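Local coordinates for conserved hypothetical protein TM1506 (Thermotoga maritima, PDB 1VK9) that is of unknown function but binds zinc ions and has a cytidine deaminase-like fold, at residues A[89-94]-A[109-114]; A[20-25]-A[65-70]; A[82-87]-A[103-108]. One frame throughout, in Å; residues are numbered along the deposited sequence.

Contact 1 of 3, residues A[89-94]-A[109-114]. With ZN (zinc ion), chain E.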
ATOM      1  N   ALA A  89      -5.694   3.449   3.647  1.00 28.88           N
ATOM      2  CA  ALA A  89      -6.282   2.156   3.343  1.00 29.05           C
ATOM      3  C   ALA A  89      -7.762   2.192   3.703  1.00 30.45           C
ATOM      4  O   ALA A  89      -8.120   2.542   4.834  1.00 31.52           O
ATOM      5  CB  ALA A  89      -5.573   1.066   4.147  1.00 28.90           C
ATOM      6  N   LYS A  90      -8.634   1.837   2.763  1.00 31.07           N
ATOM      7  CA  LYS A  90     -10.055   1.780   3.091  1.00 33.29           C
ATOM      8  C   LYS A  90     -10.284   0.654   4.110  1.00 31.84           C
ATOM      9  O   LYS A  90     -11.010   0.828   5.083  1.00 32.71           O
ATOM     10  CB  LYS A  90     -10.920   1.640   1.840  1.00 34.39           C
ATOM     11  CG  LYS A  90     -12.403   1.493   2.134  1.00 44.94           C
ATOM     12  CD  LYS A  90     -13.230   1.564   0.864  1.00 58.51           C
ATOM     13  CE  LYS A  90     -14.664   1.169   1.148  1.00 62.15           C
ATOM     14  NZ  LYS A  90     -15.576   2.023   0.362  1.00 66.87           N
ATOM     15  N   VAL A  91      -9.632  -0.484   3.886  1.00 30.53           N
ATOM     16  CA  VAL A  91      -9.557  -1.560   4.863  1.00 29.22           C
ATOM     17  C   VAL A  91      -8.094  -1.981   4.980  1.00 29.50           C
ATOM     18  O   VAL A  91      -7.430  -2.185   3.958  1.00 31.13           O
ATOM     19  CB  VAL A  91     -10.343  -2.828   4.419  1.00 27.98           C
ATOM     20  CG1 VAL A  91     -10.292  -3.887   5.501  1.00 25.66           C
ATOM     21  CG2 VAL A  91     -11.742  -2.520   4.111  1.00 26.89           C
ATOM     22  N   ILE A  92      -7.612  -2.128   6.214  1.00 28.35           N
ATOM     23  CA  ILE A  92      -6.272  -2.637   6.491  1.00 28.33           C
ATOM     24  C   ILE A  92      -6.336  -3.870   7.389  1.00 29.09           C
ATOM     25  O   ILE A  92      -7.153  -3.935   8.309  1.00 31.40           O
ATOM     26  CB  ILE A  92      -5.432  -1.536   7.159  1.00 28.70           C
ATOM     27  CG1 ILE A  92      -3.960  -1.905   7.187  1.00 28.39           C
ATOM     28  CG2 ILE A  92      -5.914  -1.237   8.585  1.00 28.98           C
ATOM     29  CD1 ILE A  92      -3.051  -0.697   7.394  1.00 32.96           C
ATOM     30  N   SER A  93      -5.479  -4.852   7.138  1.00 28.86           N
ATOM     31  CA  SER A  93      -5.431  -6.019   8.010  1.00 27.11           C
ATOM     32  C   SER A  93      -4.466  -5.752   9.143  1.00 27.99           C
ATOM     33  O   SER A  93      -3.551  -4.940   9.008  1.00 29.80           O
ATOM     34  CB  SER A  93      -5.011  -7.261   7.242  1.00 26.10           C
ATOM     35  OG  SER A  93      -3.612  -7.283   7.064  1.00 30.56           O
ATOM     36  N   LYS A  94      -4.674  -6.442  10.260  1.00 28.41           N
ATOM     37  CA  LYS A  94      -3.846  -6.300  11.447  1.00 29.49           C
ATOM     38  C   LYS A  94      -2.348  -6.521  11.184  1.00 30.44           C
ATOM     39  O   LYS A  94      -1.549  -5.762  11.705  1.00 32.15           O
ATOM     40  CB  LYS A  94      -4.348  -7.225  12.559  1.00 30.68           C
ATOM     41  CG  LYS A  94      -3.883  -6.859  13.955  1.00 35.26           C
ATOM     42  CD  LYS A  94      -4.627  -7.694  14.986  1.00 54.87           C
ATOM     43  CE  LYS A  94      -3.690  -8.634  15.738  1.00 67.12           C
ATOM     44  NZ  LYS A  94      -4.436  -9.812  16.233  1.00 68.21           N
ATOM     45  N   TYR A 109      -6.676   4.620   8.069  1.00 25.96           N
ATOM     46  CA  TYR A 109      -7.565   3.559   7.603  1.00 27.47           C
ATOM     47  C   TYR A 109      -9.027   3.786   7.973  1.00 30.07           C
ATOM     48  O   TYR A 109      -9.324   4.530   8.893  1.00 33.75           O
ATOM     49  CB  TYR A 109      -7.090   2.178   8.081  1.00 27.01           C
ATOM     50  CG  TYR A 109      -6.974   1.998   9.593  1.00 27.41           C
ATOM     51  CD1 TYR A 109      -5.772   2.325  10.250  1.00 27.54           C
ATOM     52  CD2 TYR A 109      -8.042   1.488  10.361  1.00 14.94           C
ATOM     53  CE1 TYR A 109      -5.627   2.189  11.615  1.00 19.21           C
ATOM     54  CE2 TYR A 109      -7.905   1.333  11.745  1.00 19.52           C
ATOM     55  CZ  TYR A 109      -6.679   1.688  12.356  1.00 30.44           C
ATOM     56  OH  TYR A 109      -6.457   1.546  13.701  1.00 36.97           O
ATOM     57  N   ASP A 110      -9.949   3.169   7.242  1.00 29.36           N
ATOM     58  CA  ASP A 110     -11.363   3.318   7.570  1.00 28.18           C
ATOM     59  C   ASP A 110     -11.830   2.155   8.447  1.00 29.45           C
ATOM     60  O   ASP A 110     -12.559   2.369   9.399  1.00 31.32           O
ATOM     61  CB  ASP A 110     -12.213   3.496   6.308  1.00 24.07           C
ATOM     62  CG  ASP A 110     -11.780   4.713   5.489  1.00 29.65           C
ATOM     63  OD1 ASP A 110     -11.477   5.761   6.116  1.00 28.91           O
ATOM     64  OD2 ASP A 110     -11.673   4.724   4.223  1.00 32.15           O
ATOM     65  N   GLU A 111     -11.382   0.939   8.142  1.00 29.14           N
ATOM     66  CA  GLU A 111     -11.764  -0.270   8.868  1.00 27.47           C
ATOM     67  C   GLU A 111     -10.498  -1.087   9.070  1.00 27.14           C
ATOM     68  O   GLU A 111      -9.614  -1.070   8.215  1.00 26.31           O
ATOM     69  CB  GLU A 111     -12.815  -1.091   8.085  1.00 24.98           C
ATOM     70  CG  GLU A 111     -13.312  -2.296   8.885  1.00 33.16           C
ATOM     71  CD  GLU A 111     -14.289  -3.249   8.170  1.00 34.37           C
ATOM     72  OE1 GLU A 111     -14.763  -2.903   7.074  1.00 16.95           O
ATOM     73  OE2 GLU A 111     -14.606  -4.353   8.734  1.00 28.90           O
ATOM     74  N   LYS A 112     -10.406  -1.791  10.198  1.00 27.97           N
ATOM     75  CA  LYS A 112      -9.277  -2.694  10.491  1.00 28.18           C
ATOM     76  C   LYS A 112      -9.869  -4.092  10.539  1.00 27.25           C
ATOM     77  O   LYS A 112     -10.987  -4.247  10.980  1.00 29.07           O
ATOM     78  CB  LYS A 112      -8.671  -2.277  11.824  1.00 28.81           C
ATOM     79  CG  LYS A 112      -7.600  -3.113  12.465  1.00 34.95           C
ATOM     80  CD  LYS A 112      -7.560  -2.672  13.949  1.00 51.16           C
ATOM     81  CE  LYS A 112      -6.715  -3.583  14.835  1.00 62.55           C
ATOM     82  NZ  LYS A 112      -6.048  -2.791  15.926  1.00 67.94           N
ATOM     83  N   ILE A 113      -9.172  -5.101  10.025  1.00 26.94           N
ATOM     84  CA  ILE A 113      -9.656  -6.493  10.108  1.00 26.10           C
ATOM     85  C   ILE A 113      -8.510  -7.444  10.501  1.00 27.69           C
ATOM     86  O   ILE A 113      -7.365  -7.118  10.255  1.00 30.18           O
ATOM     87  CB  ILE A 113     -10.332  -6.916   8.788  1.00 25.44           C
ATOM     88  CG1 ILE A 113      -9.353  -6.839   7.605  1.00 24.27           C
ATOM     89  CG2 ILE A 113     -11.568  -6.081   8.539  1.00 18.37           C
ATOM     90  CD1 ILE A 113      -9.841  -7.594   6.370  1.00 25.24           C
ATOM     91  N   PRO A 114      -8.780  -8.595  11.118  1.00 29.24           N
ATOM     92  CA  PRO A 114      -7.701  -9.537  11.514  1.00 30.22           C
ATOM     93  C   PRO A 114      -6.721  -9.959  10.407  1.00 30.11           C
ATOM     94  O   PRO A 114      -5.511 -10.015  10.674  1.00 31.16           O
ATOM     95  CB  PRO A 114      -8.473 -10.757  12.020  1.00 27.45           C
ATOM     96  CG  PRO A 114      -9.696 -10.152  12.547  1.00 29.94           C
ATOM     97  CD  PRO A 114     -10.101  -9.094  11.523  1.00 28.17           C
TER
HETATM   98 ZN    ZN E 143     -11.174   6.243   3.291  1.00 72.21          ZN
HETATM   99  O   HOH W   1     -11.391   5.189   1.358  1.00 32.46           O
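The methyl CG2 of I92 lies over one face of the Y109 ring, 4.0 Å from the ring centroid in a CH-pi contact, and the two side chains cross at about a right angle. L97 of helix 94-102 also touches Y109. A second flat group, the D110 carboxylate, turns one oxygen to a zinc ion. Segments 89-94 and 109-114 are parallel neighbours in the mixed sheet of this cytidine deaminase-like fold, joined through helix 94-102. Beyond the corner that both chains turn, the backbone bonds run in regular order: I92 N donates to E111 O (3.0 Å, 166°), I113 N to I92 O (2.9 Å), and K94 N to I113 O (2.8 Å). On the face away from Y109, V91 CG1 stands anti to its own backbone N (chi1 -177°) and meets I113 CG1 at 3.7 Å, with M70 touching both side chains. An alanine here in place of I113 would remove CG1, CG2 and CD1, and is likely to leave a gap against V91 and M70. At the corner, D110 N bonds to A89 O, while D110 OD2 binds the zinc at 1.9 Å beside H88 NE2 and a water.

Contact 2 of 3, residues A[20-25]-A[65-70]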
ATOM      1  N   SER A  20      -8.467  15.655  -1.869  1.00 35.29           N
ATOM      2  CA  SER A  20      -8.576  15.659  -3.325  1.00 34.07           C
ATOM      3  C   SER A  20      -8.450  14.277  -3.944  1.00 32.93           C
ATOM      4  O   SER A  20      -9.154  13.949  -4.890  1.00 33.20           O
ATOM      5  CB  SER A  20      -7.502  16.563  -3.928  1.00 34.14           C
ATOM      6  OG  SER A  20      -7.896  17.915  -3.865  1.00 35.92           O
ATOM      7  N   ALA A  21      -7.527  13.479  -3.429  1.00 33.09           N
ATOM      8  CA  ALA A  21      -7.283  12.154  -3.981  1.00 32.76           C
ATOM      9  C   ALA A  21      -8.470  11.248  -3.712  1.00 33.84           C
ATOM     10  O   ALA A  21      -8.792  10.398  -4.535  1.00 35.42           O
ATOM     11  CB  ALA A  21      -6.010  11.558  -3.411  1.00 28.64           C
ATOM     12  N   LEU A  22      -9.116  11.446  -2.562  1.00 34.39           N
ATOM     13  CA  LEU A  22     -10.247  10.625  -2.146  1.00 34.31           C
ATOM     14  C   LEU A  22     -11.426  10.891  -3.075  1.00 35.86           C
ATOM     15  O   LEU A  22     -12.090   9.956  -3.519  1.00 36.52           O
ATOM     16  CB  LEU A  22     -10.630  10.897  -0.678  1.00 33.33           C
ATOM     17  CG  LEU A  22      -9.740  10.409   0.486  1.00 32.40           C
ATOM     18  CD1 LEU A  22     -10.126  11.065   1.815  1.00 26.60           C
ATOM     19  CD2 LEU A  22      -9.747   8.908   0.640  1.00 27.42           C
ATOM     20  N   LYS A  23     -11.669  12.168  -3.375  1.00 37.10           N
ATOM     21  CA  LYS A  23     -12.684  12.584  -4.354  1.00 37.67           C
ATOM     22  C   LYS A  23     -12.502  11.886  -5.711  1.00 36.62           C
ATOM     23  O   LYS A  23     -13.490  11.516  -6.336  1.00 38.12           O
ATOM     24  CB  LYS A  23     -12.700  14.113  -4.527  1.00 37.23           C
ATOM     25  CG  LYS A  23     -13.492  14.868  -3.453  1.00 46.57           C
ATOM     26  CD  LYS A  23     -14.625  15.720  -4.083  1.00 64.64           C
ATOM     27  CE  LYS A  23     -14.682  17.166  -3.550  1.00 67.97           C
ATOM     28  NZ  LYS A  23     -13.327  17.769  -3.308  1.00 65.16           N
ATOM     29  N   ILE A  24     -11.250  11.698  -6.144  1.00 35.29           N
ATOM     30  CA  ILE A  24     -10.927  10.995  -7.396  1.00 33.60           C
ATOM     31  C   ILE A  24     -11.121   9.472  -7.261  1.00 34.04           C
ATOM     32  O   ILE A  24     -11.802   8.851  -8.085  1.00 32.98           O
ATOM     33  CB  ILE A  24      -9.494  11.375  -7.905  1.00 33.19           C
ATOM     34  CG1 ILE A  24      -9.487  12.805  -8.471  1.00 34.55           C
ATOM     35  CG2 ILE A  24      -9.000  10.394  -8.965  1.00 29.51           C
ATOM     36  CD1 ILE A  24      -8.085  13.360  -8.805  1.00 39.01           C
ATOM     37  N   PHE A  25     -10.526   8.883  -6.224  1.00 34.59           N
ATOM     38  CA  PHE A  25     -10.704   7.472  -5.889  1.00 34.96           C
ATOM     39  C   PHE A  25     -12.182   7.061  -5.829  1.00 37.64           C
ATOM     40  O   PHE A  25     -12.570   6.008  -6.358  1.00 36.86           O
ATOM     41  CB  PHE A  25     -10.045   7.186  -4.539  1.00 34.12           C
ATOM     42  CG  PHE A  25      -9.759   5.724  -4.284  1.00 31.57           C
ATOM     43  CD1 PHE A  25      -8.600   5.127  -4.779  1.00 33.96           C
ATOM     44  CD2 PHE A  25     -10.628   4.955  -3.521  1.00 26.67           C
ATOM     45  CE1 PHE A  25      -8.324   3.776  -4.522  1.00 33.93           C
ATOM     46  CE2 PHE A  25     -10.366   3.610  -3.260  1.00 22.51           C
ATOM     47  CZ  PHE A  25      -9.214   3.020  -3.755  1.00 28.01           C
ATOM     48  N   LEU A  65       0.999  10.460  -2.216  1.00 31.03           N
ATOM     49  CA  LEU A  65       0.242   9.594  -1.327  1.00 29.51           C
ATOM     50  C   LEU A  65      -0.373   8.453  -2.117  1.00 30.14           C
ATOM     51  O   LEU A  65      -0.635   8.596  -3.322  1.00 30.19           O
ATOM     52  CB  LEU A  65      -0.822  10.375  -0.551  1.00 27.47           C
ATOM     53  CG  LEU A  65      -1.905  11.067  -1.342  1.00 24.52           C
ATOM     54  CD1 LEU A  65      -3.121  10.186  -1.413  1.00 37.11           C
ATOM     55  CD2 LEU A  65      -2.240  12.333  -0.642  1.00 31.34           C
ATOM     56  N   VAL A  66      -0.585   7.324  -1.439  1.00 29.26           N
ATOM     57  CA  VAL A  66      -1.234   6.164  -2.041  1.00 28.01           C
ATOM     58  C   VAL A  66      -2.544   5.864  -1.339  1.00 30.14           C
ATOM     59  O   VAL A  66      -2.591   5.829  -0.119  1.00 32.67           O
ATOM     60  CB  VAL A  66      -0.336   4.914  -1.951  1.00 28.55           C
ATOM     61  CG1 VAL A  66      -1.100   3.653  -2.382  1.00 19.45           C
ATOM     62  CG2 VAL A  66       0.947   5.119  -2.757  1.00 19.17           C
ATOM     63  N   ILE A  67      -3.604   5.652  -2.114  1.00 32.26           N
ATOM     64  CA  ILE A  67      -4.861   5.115  -1.587  1.00 31.01           C
ATOM     65  C   ILE A  67      -5.074   3.687  -2.075  1.00 32.26           C
ATOM     66  O   ILE A  67      -4.895   3.383  -3.246  1.00 33.58           O
ATOM     67  CB  ILE A  67      -6.075   6.007  -1.965  1.00 30.64           C
ATOM     68  CG1 ILE A  67      -5.861   7.440  -1.466  1.00 25.15           C
ATOM     69  CG2 ILE A  67      -7.384   5.403  -1.391  1.00 23.25           C
ATOM     70  CD1 ILE A  67      -6.963   8.383  -1.866  1.00 30.81           C
ATOM     71  N   ASP A  68      -5.465   2.811  -1.172  1.00 33.82           N
ATOM     72  CA  ASP A  68      -5.644   1.414  -1.504  1.00 35.38           C
ATOM     73  C   ASP A  68      -6.903   0.866  -0.817  1.00 36.53           C
ATOM     74  O   ASP A  68      -7.192   1.200   0.328  1.00 37.54           O
ATOM     75  CB  ASP A  68      -4.393   0.635  -1.088  1.00 35.98           C
ATOM     76  CG  ASP A  68      -4.296  -0.714  -1.760  1.00 38.48           C
ATOM     77  OD1 ASP A  68      -5.258  -1.111  -2.453  1.00 42.28           O
ATOM     78  OD2 ASP A  68      -3.305  -1.453  -1.651  1.00 29.70           O
ATOM     79  N   LYS A  69      -7.653   0.039  -1.540  1.00 38.05           N
ATOM     80  CA  LYS A  69      -8.933  -0.519  -1.087  1.00 37.02           C
ATOM     81  C   LYS A  69      -8.700  -1.523   0.071  1.00 37.83           C
ATOM     82  O   LYS A  69      -9.439  -1.553   1.063  1.00 39.86           O
ATOM     83  CB  LYS A  69      -9.585  -1.239  -2.272  1.00 35.08           C
ATOM     84  CG  LYS A  69     -11.046  -0.983  -2.537  1.00 39.36           C
ATOM     85  CD  LYS A  69     -11.459  -1.855  -3.737  1.00 46.95           C
ATOM     86  CE  LYS A  69     -12.785  -1.455  -4.332  1.00 47.78           C
ATOM     87  NZ  LYS A  69     -13.832  -2.304  -3.717  1.00 52.96           N
HETATM   88  N   MSE A  70      -7.657  -2.337  -0.061  1.00 35.31           N
HETATM   89  CA  MSE A  70      -7.453  -3.455   0.824  1.00 34.17           C
HETATM   90  C   MSE A  70      -5.956  -3.628   1.050  1.00 33.47           C
HETATM   91  O   MSE A  70      -5.236  -4.063   0.149  1.00 34.66           O
HETATM   92  CB  MSE A  70      -8.056  -4.709   0.177  1.00 35.06           C
HETATM   93  CG  MSE A  70      -7.916  -6.002   0.993  1.00 40.89           C
HETATM   94 SE   MSE A  70      -8.861  -5.942   2.744  1.00 58.61          SE
HETATM   95  CE  MSE A  70     -10.861  -5.942   2.178  1.00 56.44           C
TER
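I67 CG2 points squarely into one face of the F25 ring, 3.5 Å from the centroid and only 8° off the ring normal. With CG opposite the backbone N (chi1 -161°), the F25 ring is carried from helix 15-27 toward the strand. The other branch of I67 reaches the helix itself, where CD1 meets A21 CB at 3.7 Å and L22 CD2 at 3.8 Å. L65 CD1 adds a further contact on A21 CB, also 3.8 Å. This close core thins out toward K69: F25 CZ comes within 4.0 Å of K69 N, but the exposed K69 side chain leads away from the helix. The short helix and strand axes approach to 9.6 Å at a crossing angle of -35°, so this is a helix layered on one face of the mixed sheet of an alpha/beta fold, with L33 and Y35 of strand 32-35 extending the floor beneath F25 and A21. L22 also touches the zinc ligand H88. Since side-chain carbon carries the contact between the segments, the helix seat here depends on shape and hydrophobic burial rather than on polar pairing.

Contact 3 of 3, residues A[82-87]-A[103-108]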
HETATM    1  N   MSE A  82       8.365   1.580  -1.315  1.00 29.90           N
HETATM    2  CA  MSE A  82       8.283   2.692  -2.254  1.00 31.01           C
HETATM    3  C   MSE A  82       8.333   4.041  -1.562  1.00 30.55           C
HETATM    4  O   MSE A  82       8.480   5.069  -2.218  1.00 31.43           O
HETATM    5  CB  MSE A  82       7.046   2.569  -3.112  1.00 31.05           C
HETATM    6  CG  MSE A  82       7.195   1.532  -4.184  1.00 42.67           C
HETATM    7 SE   MSE A  82       5.623   1.465  -5.319  1.00 65.60          SE
HETATM    8  CE  MSE A  82       4.502   0.403  -4.137  1.00 58.74           C
ATOM      9  N   LYS A  83       8.210   4.030  -0.238  1.00 29.12           N
ATOM     10  CA  LYS A  83       8.335   5.239   0.556  1.00 29.31           C
ATOM     11  C   LYS A  83       7.353   6.368   0.162  1.00 30.15           C
ATOM     12  O   LYS A  83       7.753   7.495  -0.152  1.00 31.41           O
ATOM     13  CB  LYS A  83       9.790   5.697   0.539  1.00 26.89           C
ATOM     14  CG  LYS A  83      10.712   4.656   1.169  1.00 30.90           C
ATOM     15  CD  LYS A  83      12.081   5.210   1.575  1.00 32.69           C
ATOM     16  CE  LYS A  83      11.936   6.318   2.602  1.00 40.05           C
ATOM     17  NZ  LYS A  83      13.032   6.330   3.593  1.00 40.53           N
ATOM     18  N   PRO A  84       6.053   6.084   0.172  1.00 30.68           N
ATOM     19  CA  PRO A  84       5.080   7.164  -0.026  1.00 29.94           C
ATOM     20  C   PRO A  84       4.990   8.009   1.264  1.00 30.45           C
ATOM     21  O   PRO A  84       5.349   7.505   2.329  1.00 31.22           O
ATOM     22  CB  PRO A  84       3.784   6.405  -0.293  1.00 28.54           C
ATOM     23  CG  PRO A  84       3.955   5.111   0.411  1.00 24.53           C
ATOM     24  CD  PRO A  84       5.400   4.771   0.353  1.00 27.69           C
ATOM     25  N   ASP A  85       4.544   9.257   1.169  1.00 29.67           N
ATOM     26  CA  ASP A  85       4.416  10.127   2.326  1.00 30.23           C
ATOM     27  C   ASP A  85       3.316   9.553   3.247  1.00 33.81           C
ATOM     28  O   ASP A  85       3.480   9.502   4.481  1.00 40.04           O
ATOM     29  CB  ASP A  85       4.054  11.572   1.913  1.00 30.76           C
ATOM     30  CG  ASP A  85       5.127  12.275   1.036  1.00 37.09           C
ATOM     31  OD1 ASP A  85       6.148  11.670   0.618  1.00 43.55           O
ATOM     32  OD2 ASP A  85       5.007  13.475   0.702  1.00 39.05           O
ATOM     33  N   HIS A  86       2.212   9.091   2.659  1.00 30.30           N
ATOM     34  CA  HIS A  86       1.112   8.569   3.439  1.00 30.27           C
ATOM     35  C   HIS A  86       0.391   7.481   2.650  1.00 32.62           C
ATOM     36  O   HIS A  86       0.287   7.585   1.421  1.00 35.40           O
ATOM     37  CB  HIS A  86       0.171   9.711   3.774  1.00 29.54           C
ATOM     38  CG  HIS A  86      -0.994   9.334   4.637  1.00 30.34           C
ATOM     39  ND1 HIS A  86      -0.969   9.443   6.010  1.00 30.66           N
ATOM     40  CD2 HIS A  86      -2.245   8.923   4.318  1.00 33.87           C
ATOM     41  CE1 HIS A  86      -2.140   9.079   6.504  1.00 29.35           C
ATOM     42  NE2 HIS A  86      -2.932   8.758   5.498  1.00 32.39           N
ATOM     43  N   ILE A  87      -0.085   6.439   3.340  1.00 30.05           N
ATOM     44  CA  ILE A  87      -0.953   5.442   2.727  1.00 27.71           C
ATOM     45  C   ILE A  87      -2.294   5.514   3.443  1.00 29.80           C
ATOM     46  O   ILE A  87      -2.347   5.441   4.675  1.00 30.11           O
ATOM     47  CB  ILE A  87      -0.365   4.036   2.882  1.00 28.27           C
ATOM     48  CG1 ILE A  87       1.039   3.969   2.286  1.00 30.67           C
ATOM     49  CG2 ILE A  87      -1.269   2.989   2.249  1.00 21.07           C
ATOM     50  CD1 ILE A  87       1.878   2.841   2.831  1.00 19.85           C
ATOM     51  N   TYR A 103       7.647   0.296  11.006  1.00 23.56           N
ATOM     52  CA  TYR A 103       8.470   0.989  10.053  1.00 24.84           C
ATOM     53  C   TYR A 103       8.266   2.484  10.098  1.00 26.67           C
ATOM     54  O   TYR A 103       8.836   3.197   9.290  1.00 31.25           O
ATOM     55  CB  TYR A 103       8.279   0.402   8.645  1.00 25.76           C
ATOM     56  CG  TYR A 103       9.109  -0.843   8.490  1.00 28.17           C
ATOM     57  CD1 TYR A 103       8.663  -2.063   9.004  1.00 28.31           C
ATOM     58  CD2 TYR A 103      10.376  -0.794   7.902  1.00 23.58           C
ATOM     59  CE1 TYR A 103       9.447  -3.210   8.904  1.00 29.93           C
ATOM     60  CE2 TYR A 103      11.169  -1.939   7.793  1.00 17.06           C
ATOM     61  CZ  TYR A 103      10.700  -3.133   8.299  1.00 22.00           C
ATOM     62  OH  TYR A 103      11.462  -4.255   8.209  1.00 25.98           O
ATOM     63  N   GLY A 104       7.459   2.964  11.041  1.00 25.12           N
ATOM     64  CA  GLY A 104       7.167   4.378  11.154  1.00 23.45           C
ATOM     65  C   GLY A 104       6.625   5.005   9.882  1.00 25.83           C
ATOM     66  O   GLY A 104       6.932   6.149   9.592  1.00 30.11           O
ATOM     67  N   GLN A 105       5.866   4.255   9.086  1.00 26.26           N
ATOM     68  CA  GLN A 105       5.215   4.792   7.892  1.00 25.30           C
ATOM     69  C   GLN A 105       3.937   5.513   8.319  1.00 28.37           C
ATOM     70  O   GLN A 105       3.246   5.065   9.232  1.00 31.40           O
ATOM     71  CB  GLN A 105       4.874   3.665   6.945  1.00 22.43           C
ATOM     72  CG  GLN A 105       3.927   4.029   5.852  1.00 23.93           C
ATOM     73  CD  GLN A 105       4.584   4.827   4.735  1.00 33.30           C
ATOM     74  OE1 GLN A 105       5.654   4.471   4.261  1.00 35.77           O
ATOM     75  NE2 GLN A 105       3.937   5.903   4.309  1.00 38.20           N
ATOM     76  N   SER A 106       3.626   6.634   7.678  1.00 31.02           N
ATOM     77  CA  SER A 106       2.410   7.378   7.997  1.00 28.47           C
ATOM     78  C   SER A 106       1.249   6.787   7.227  1.00 29.23           C
ATOM     79  O   SER A 106       1.325   6.602   6.012  1.00 29.33           O
ATOM     80  CB  SER A 106       2.576   8.838   7.643  1.00 27.53           C
ATOM     81  OG  SER A 106       1.322   9.455   7.578  1.00 23.39           O
ATOM     82  N   PHE A 107       0.178   6.454   7.932  1.00 29.72           N
ATOM     83  CA  PHE A 107      -0.934   5.794   7.259  1.00 30.68           C
ATOM     84  C   PHE A 107      -2.242   6.033   8.021  1.00 29.54           C
ATOM     85  O   PHE A 107      -2.212   6.401   9.175  1.00 30.17           O
ATOM     86  CB  PHE A 107      -0.642   4.293   7.074  1.00 29.19           C
ATOM     87  CG  PHE A 107      -0.731   3.504   8.352  1.00 35.88           C
ATOM     88  CD1 PHE A 107       0.375   3.411   9.201  1.00 37.07           C
ATOM     89  CD2 PHE A 107      -1.928   2.876   8.719  1.00 30.07           C
ATOM     90  CE1 PHE A 107       0.297   2.702  10.407  1.00 43.96           C
ATOM     91  CE2 PHE A 107      -2.018   2.172   9.915  1.00 41.60           C
ATOM     92  CZ  PHE A 107      -0.897   2.077  10.770  1.00 39.86           C
ATOM     93  N   SER A 108      -3.374   5.846   7.355  1.00 27.39           N
ATOM     94  CA  SER A 108      -4.668   5.997   7.992  1.00 26.98           C
ATOM     95  C   SER A 108      -5.567   4.940   7.392  1.00 27.07           C
ATOM     96  O   SER A 108      -5.241   4.414   6.326  1.00 27.38           O
ATOM     97  CB  SER A 108      -5.234   7.407   7.769  1.00 24.97           C
ATOM     98  OG  SER A 108      -5.292   7.710   6.390  1.00 23.40           O
TER
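P84 O receives the amide of Q105: NE2 donates to it at 2.9 Å and 170°, coming from well above the carbonyl plane although the acceptor lies close to the plane of the amide itself. The Q105 chain gets there by bending at its second torsion (chi2 77°), and the same NE2 also donates to S106 O at 3.2 Å. Two acceptors on one nitrogen, both close to the amide plane, fix the orientation of the amide. At D85 the backbone carbonyl lies against S106 CB, while the D85 side chain starts out away from the other segment and its OD1 accepts from G63 N.

H86 is the polar centre of the contact. Its ring spans two serines, with ND1 hydrogen-bonded to S106 OG (2.8 Å) and NE2 to S108 OG (2.7 Å), the latter in the ring plane. F107 CA lies over one face, offset toward the rim, in a CH-pi contact. With both ring nitrogens engaged, the rotation of the buried imidazole is fixed. S108 OG also bonds to H88 ND1, so it joins H86 to a zinc ligand as a second-shell link.

I87 pairs with F107 in parallel. I87 N donates to S106 O (3.0 Å), so that this carbonyl takes two donors, and I87 O accepts from S108 N (2.9 Å). The I87 side chain lays CD1 against Q105 CG at 3.8 Å, crossing that chain at about a right angle, and L79 and M100 from the helices 73-82 and 94-102 also touch it. F107 packs on helix 94-102 as well, against L97, M100 and N101. Two adjacent parallel strands joined by the helix that covers them form the beta-alpha-beta unit of strand 86-93, helix 94-102 and strand 107-109.

In the fold
The three contacts have centres about 14 Å apart from one another and meet on one mixed sheet. Strand 86-93 serves both contact 1 and contact 3, and its neighbour on one side, strand 65-68, belongs to contact 2; strands 107-109 and 111-113 pair with it as well. Contact 2 closes before the other two open along the chain, whereas the segments of contacts 1 and 3 alternate, which reflects the return through helix 94-102. Backbone bonds join the contacts directly: V66 N to H86 O, K90 N to D68 O, and A89 N to S108 O. H88, between the first segments of contacts 3 and 1, and D110 in contact 1 bind one zinc ion beside the shared strand.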